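Local structure of Tb427.07.360- putative uncharacterized metacyclic invariant surface protein from Trypanosoma brucei (Trypanosoma brucei, 5VTL) at residues Thr85-Ser88 with Asp89-Tyr93; Leu177-Ala180 with Val181-Ser185. The protein is of unknown function but is an invariant surface protein of the metacyclic trypanosome, built as an extended bundle of long helices. One frame throughout, in Å; residues are numbered along the deposited sequence.

Contact 1. Residues Thr85-Ser88 with Asp89-Tyr93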
# COMPACT_ATOMS: atom_id res chain seq x y z
N THR A 85 8.39 8.84 7.53
CA THR A 85 7.80 9.85 6.66
C THR A 85 6.81 9.18 5.71
O THR A 85 5.74 9.73 5.40
CB THR A 85 8.87 10.59 5.85
OG1 THR A 85 9.73 11.29 6.76
CG2 THR A 85 8.25 11.57 4.87
N ALA A 86 7.16 7.99 5.24
CA ALA A 86 6.30 7.25 4.33
C ALA A 86 5.03 6.79 5.04
O ALA A 86 3.93 6.86 4.48
CB ALA A 86 7.06 6.08 3.70
N LEU A 87 5.16 6.38 6.30
CA LEU A 87 3.99 6.00 7.09
C LEU A 87 3.05 7.19 7.25
O LEU A 87 1.84 7.05 7.13
CB LEU A 87 4.40 5.47 8.46
CG LEU A 87 3.31 5.05 9.44
CD1 LEU A 87 2.34 4.04 8.84
CD2 LEU A 87 3.97 4.50 10.70
N SER A 88 3.62 8.37 7.49
CA SER A 88 2.78 9.56 7.65
C SER A 88 2.06 9.90 6.35
O SER A 88 0.89 10.30 6.38
CB SER A 88 3.58 10.76 8.17
OG SER A 88 4.57 11.12 7.24
N ASP A 89 2.73 9.75 5.21
CA ASP A 89 2.06 9.86 3.92
C ASP A 89 0.91 8.84 3.76
O ASP A 89 -0.19 9.19 3.33
CB ASP A 89 3.04 9.68 2.76
CG ASP A 89 4.07 10.81 2.69
OD1 ASP A 89 3.90 11.83 3.40
OD2 ASP A 89 5.04 10.67 1.91
N VAL A 90 1.18 7.58 4.08
CA VAL A 90 0.17 6.52 4.00
C VAL A 90 -1.06 6.90 4.81
O VAL A 90 -2.21 6.70 4.38
CB VAL A 90 0.75 5.17 4.52
CG1 VAL A 90 -0.33 4.13 4.74
CG2 VAL A 90 1.81 4.62 3.55
N GLU A 91 -0.83 7.45 5.98
CA GLU A 91 -1.91 7.74 6.89
C GLU A 91 -2.82 8.82 6.31
O GLU A 91 -4.04 8.80 6.47
CB GLU A 91 -1.33 8.17 8.23
CG GLU A 91 -0.95 6.98 9.11
CD GLU A 91 -0.11 7.37 10.31
OE1 GLU A 91 0.29 8.55 10.39
OE2 GLU A 91 0.17 6.49 11.16
N GLN A 92 -2.21 9.78 5.63
CA GLN A 92 -2.94 10.87 5.00
C GLN A 92 -3.74 10.30 3.85
O GLN A 92 -4.94 10.50 3.79
CB GLN A 92 -1.94 11.91 4.53
CG GLN A 92 -2.37 12.89 3.48
CD GLN A 92 -1.17 13.65 2.92
OE1 GLN A 92 -0.06 13.58 3.49
NE2 GLN A 92 -1.36 14.35 1.81
N TYR A 93 -3.09 9.56 2.96
CA TYR A 93 -3.81 9.02 1.81
C TYR A 93 -4.84 7.98 2.20
O TYR A 93 -5.88 7.87 1.53
CB TYR A 93 -2.82 8.47 0.78
CG TYR A 93 -1.90 9.55 0.27
CD1 TYR A 93 -2.41 10.75 -0.26
CD2 TYR A 93 -0.53 9.39 0.33
CE1 TYR A 93 -1.55 11.74 -0.72
CE2 TYR A 93 0.33 10.38 -0.13
CZ TYR A 93 -0.18 11.56 -0.65
OH TYR A 93 0.70 12.53 -1.09
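Thr85 meets Asp89 one helical turn on, where its carbonyl oxygen takes two donors. Asp89 N reaches Thr85 O at 3.0 Å with an N-H...O angle of 164°, and Ser88 OG comes to the same oxygen at 2.6 Å, from the same face of the carbonyl plane. The hydroxyl can fold back this far because OG stands between the backbone N and the carbonyl carbon (chi1 63°), which turns it back toward the carbonyl three residues earlier. Asp89 OD1 is 3.4 Å from Thr85 O, but both are acceptors and no bond forms; Asp89 OD2 instead makes a salt bridge with Arg183 of helix 157-209. Ala86 O receives Val90 N at 2.9 Å, and Val90 CG2 lies against that oxygen at 3.2 Å. Leu87 O accepts Glu91 N at 2.9 Å, while the two side chains cross at a slant, Leu87 CG lying 3.9 Å from Glu91 OE2. One carboxylate oxygen thus lies against the leucine branch, with no hydrogen bond between the two side chains, and the leucine itself packs on Ala31 and Val35 of helix 4-58. Ser88 O closes the series with Gln92 N at 3.2 Å. Four successive i to i+4 bonds, one of them sharing its acceptor with a serine hydroxyl, identify a regular stretch of alpha-helix, about two and a half turns, within helix 63-102 of this bundle.

Contact 2. Residues Leu177-Ala180 with Val181-Ser185; sequences LEAA and VRRAS
Four successive i to i+4 backbone bonds join Leu177-Ala180 to Val181-Ser185, Val181 N to Leu177 O, Arg182 N to Glu178 O, Arg183 N to Ala179 O and Ala184 N to Ala180 O, each 3.0 Å long, with N-H...O angles falling between 147° and 168°. On the inward side Leu177 CD1 touches Val181 CG2 at 4.2 Å, an apolar contact one turn apart. The valine methyl also lies over the backbone, CG2 being 3.3 Å from Leu177 O, because it stands beside its own backbone N and anti to the carbonyl carbon. Both side chains continue into the bundle: Leu177 and Val181 pack on Leu27 of helix 4-58 and on Val90 of helix 63-102. This is how three long helices share an apolar seam in an extended helical bundle, the architecture of this surface protein.

The arginines behave differently, each laying its flat guanidinium back over the preceding turn. Arg182 leaves the backbone with CG anti to N (chi1 -176°) and then bends at chi3, which returns its head over Ala179. The alanine CA sits 3.5 Å above the guanidinium plane, toward its rim, and Ala179 CB is 4.0 Å from Arg182 NH2. Arg183 starts with CG beside the backbone N and likewise bends at chi3, but Ala180 CA lies over the middle of its guanidinium. Its NH1 is 3.6 Å from Ala180 CB, and that same nitrogen forms a salt bridge with Asp89 of helix 63-102. Consistent with the small alanine side chains, both planar groups lie close to the backbone. Glu178 is oppositely charged to Arg182, yet Glu178 OE1 and Arg182 NH1 remain 5.3 Å apart; Glu178 OE2 is instead hydrogen-bonded to the backbone N of Ser141.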
# COMPACT_ATOMS: atom_id res chain seq x y z
N LEU A 177 -1.43 6.51 -2.27
CA LEU A 177 -1.41 5.57 -1.15
C LEU A 177 -0.50 4.39 -1.46
O LEU A 177 0.36 4.05 -0.66
CB LEU A 177 -2.84 5.10 -0.85
CG LEU A 177 -3.00 4.02 0.24
CD1 LEU A 177 -2.30 4.41 1.53
CD2 LEU A 177 -4.50 3.76 0.49
N GLU A 178 -0.65 3.78 -2.62
CA GLU A 178 0.15 2.62 -2.96
C GLU A 178 1.64 2.99 -3.05
O GLU A 178 2.51 2.21 -2.66
CB GLU A 178 -0.33 1.99 -4.28
CG GLU A 178 -1.74 1.39 -4.20
CD GLU A 178 -2.09 0.46 -5.35
OE1 GLU A 178 -1.46 0.50 -6.45
OE2 GLU A 178 -3.01 -0.34 -5.14
N ALA A 179 1.91 4.18 -3.57
CA ALA A 179 3.29 4.64 -3.76
C ALA A 179 3.96 4.87 -2.41
O ALA A 179 5.14 4.57 -2.23
CB ALA A 179 3.33 5.91 -4.61
N ALA A 180 3.18 5.37 -1.46
CA ALA A 180 3.68 5.63 -0.11
C ALA A 180 3.97 4.33 0.60
O ALA A 180 5.00 4.19 1.28
CB ALA A 180 2.67 6.45 0.68
N VAL A 181 3.07 3.37 0.44
CA VAL A 181 3.29 2.03 0.97
C VAL A 181 4.58 1.41 0.41
O VAL A 181 5.35 0.78 1.15
CB VAL A 181 2.06 1.12 0.66
CG1 VAL A 181 2.35 -0.36 0.93
CG2 VAL A 181 0.87 1.59 1.48
N ARG A 182 4.79 1.55 -0.89
CA ARG A 182 6.02 1.07 -1.51
C ARG A 182 7.25 1.78 -0.92
O ARG A 182 8.29 1.15 -0.68
CB ARG A 182 5.92 1.31 -3.01
CG ARG A 182 7.08 0.79 -3.83
CD ARG A 182 6.86 1.18 -5.31
NE ARG A 182 5.42 1.30 -5.63
CZ ARG A 182 4.84 2.33 -6.26
NH1 ARG A 182 3.52 2.32 -6.48
NH2 ARG A 182 5.56 3.37 -6.66
N ARG A 183 7.14 3.08 -0.65
CA ARG A 183 8.27 3.83 -0.08
C ARG A 183 8.62 3.33 1.30
O ARG A 183 9.81 3.23 1.66
CB ARG A 183 7.97 5.33 -0.05
CG ARG A 183 8.03 5.96 -1.42
CD ARG A 183 8.09 7.47 -1.35
NE ARG A 183 6.99 8.10 -0.63
CZ ARG A 183 5.83 8.46 -1.17
NH1 ARG A 183 4.92 9.06 -0.41
NH2 ARG A 183 5.56 8.21 -2.45
N ALA A 184 7.60 2.98 2.08
CA ALA A 184 7.79 2.43 3.41
C ALA A 184 8.50 1.07 3.35
O ALA A 184 9.41 0.80 4.14
CB ALA A 184 6.44 2.28 4.12
N SER A 185 8.09 0.23 2.41
CA SER A 185 8.68 -1.08 2.24
C SER A 185 10.13 -0.96 1.78
O SER A 185 11.03 -1.67 2.26
CB SER A 185 7.89 -1.86 1.18
OG SER A 185 8.53 -3.09 0.92

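Contacts 1 and 2 are short stretches, each of about two and a half turns, of two different helices, 63-102 and 157-209, with centres about 8 Å apart, and they touch directly. Asp89 OD2 and Arg183 NH1 form a salt bridge of 2.8 Å, while Val90 CG2 packs on Ala180 CB at 3.5 Å, placing a charged pair beside an apolar one. Both stretches are partly buried and meet helix 4-58. Contact 2 lies nearer the centre of the chain. Its side chains add an apolar leucine-valine pair and two guanidinium groups lying over alanines; contact 1, with more exposed residues, adds a serine hydroxyl bonded back to Thr85 O, while its Asp89 carboxylate is used between the helices.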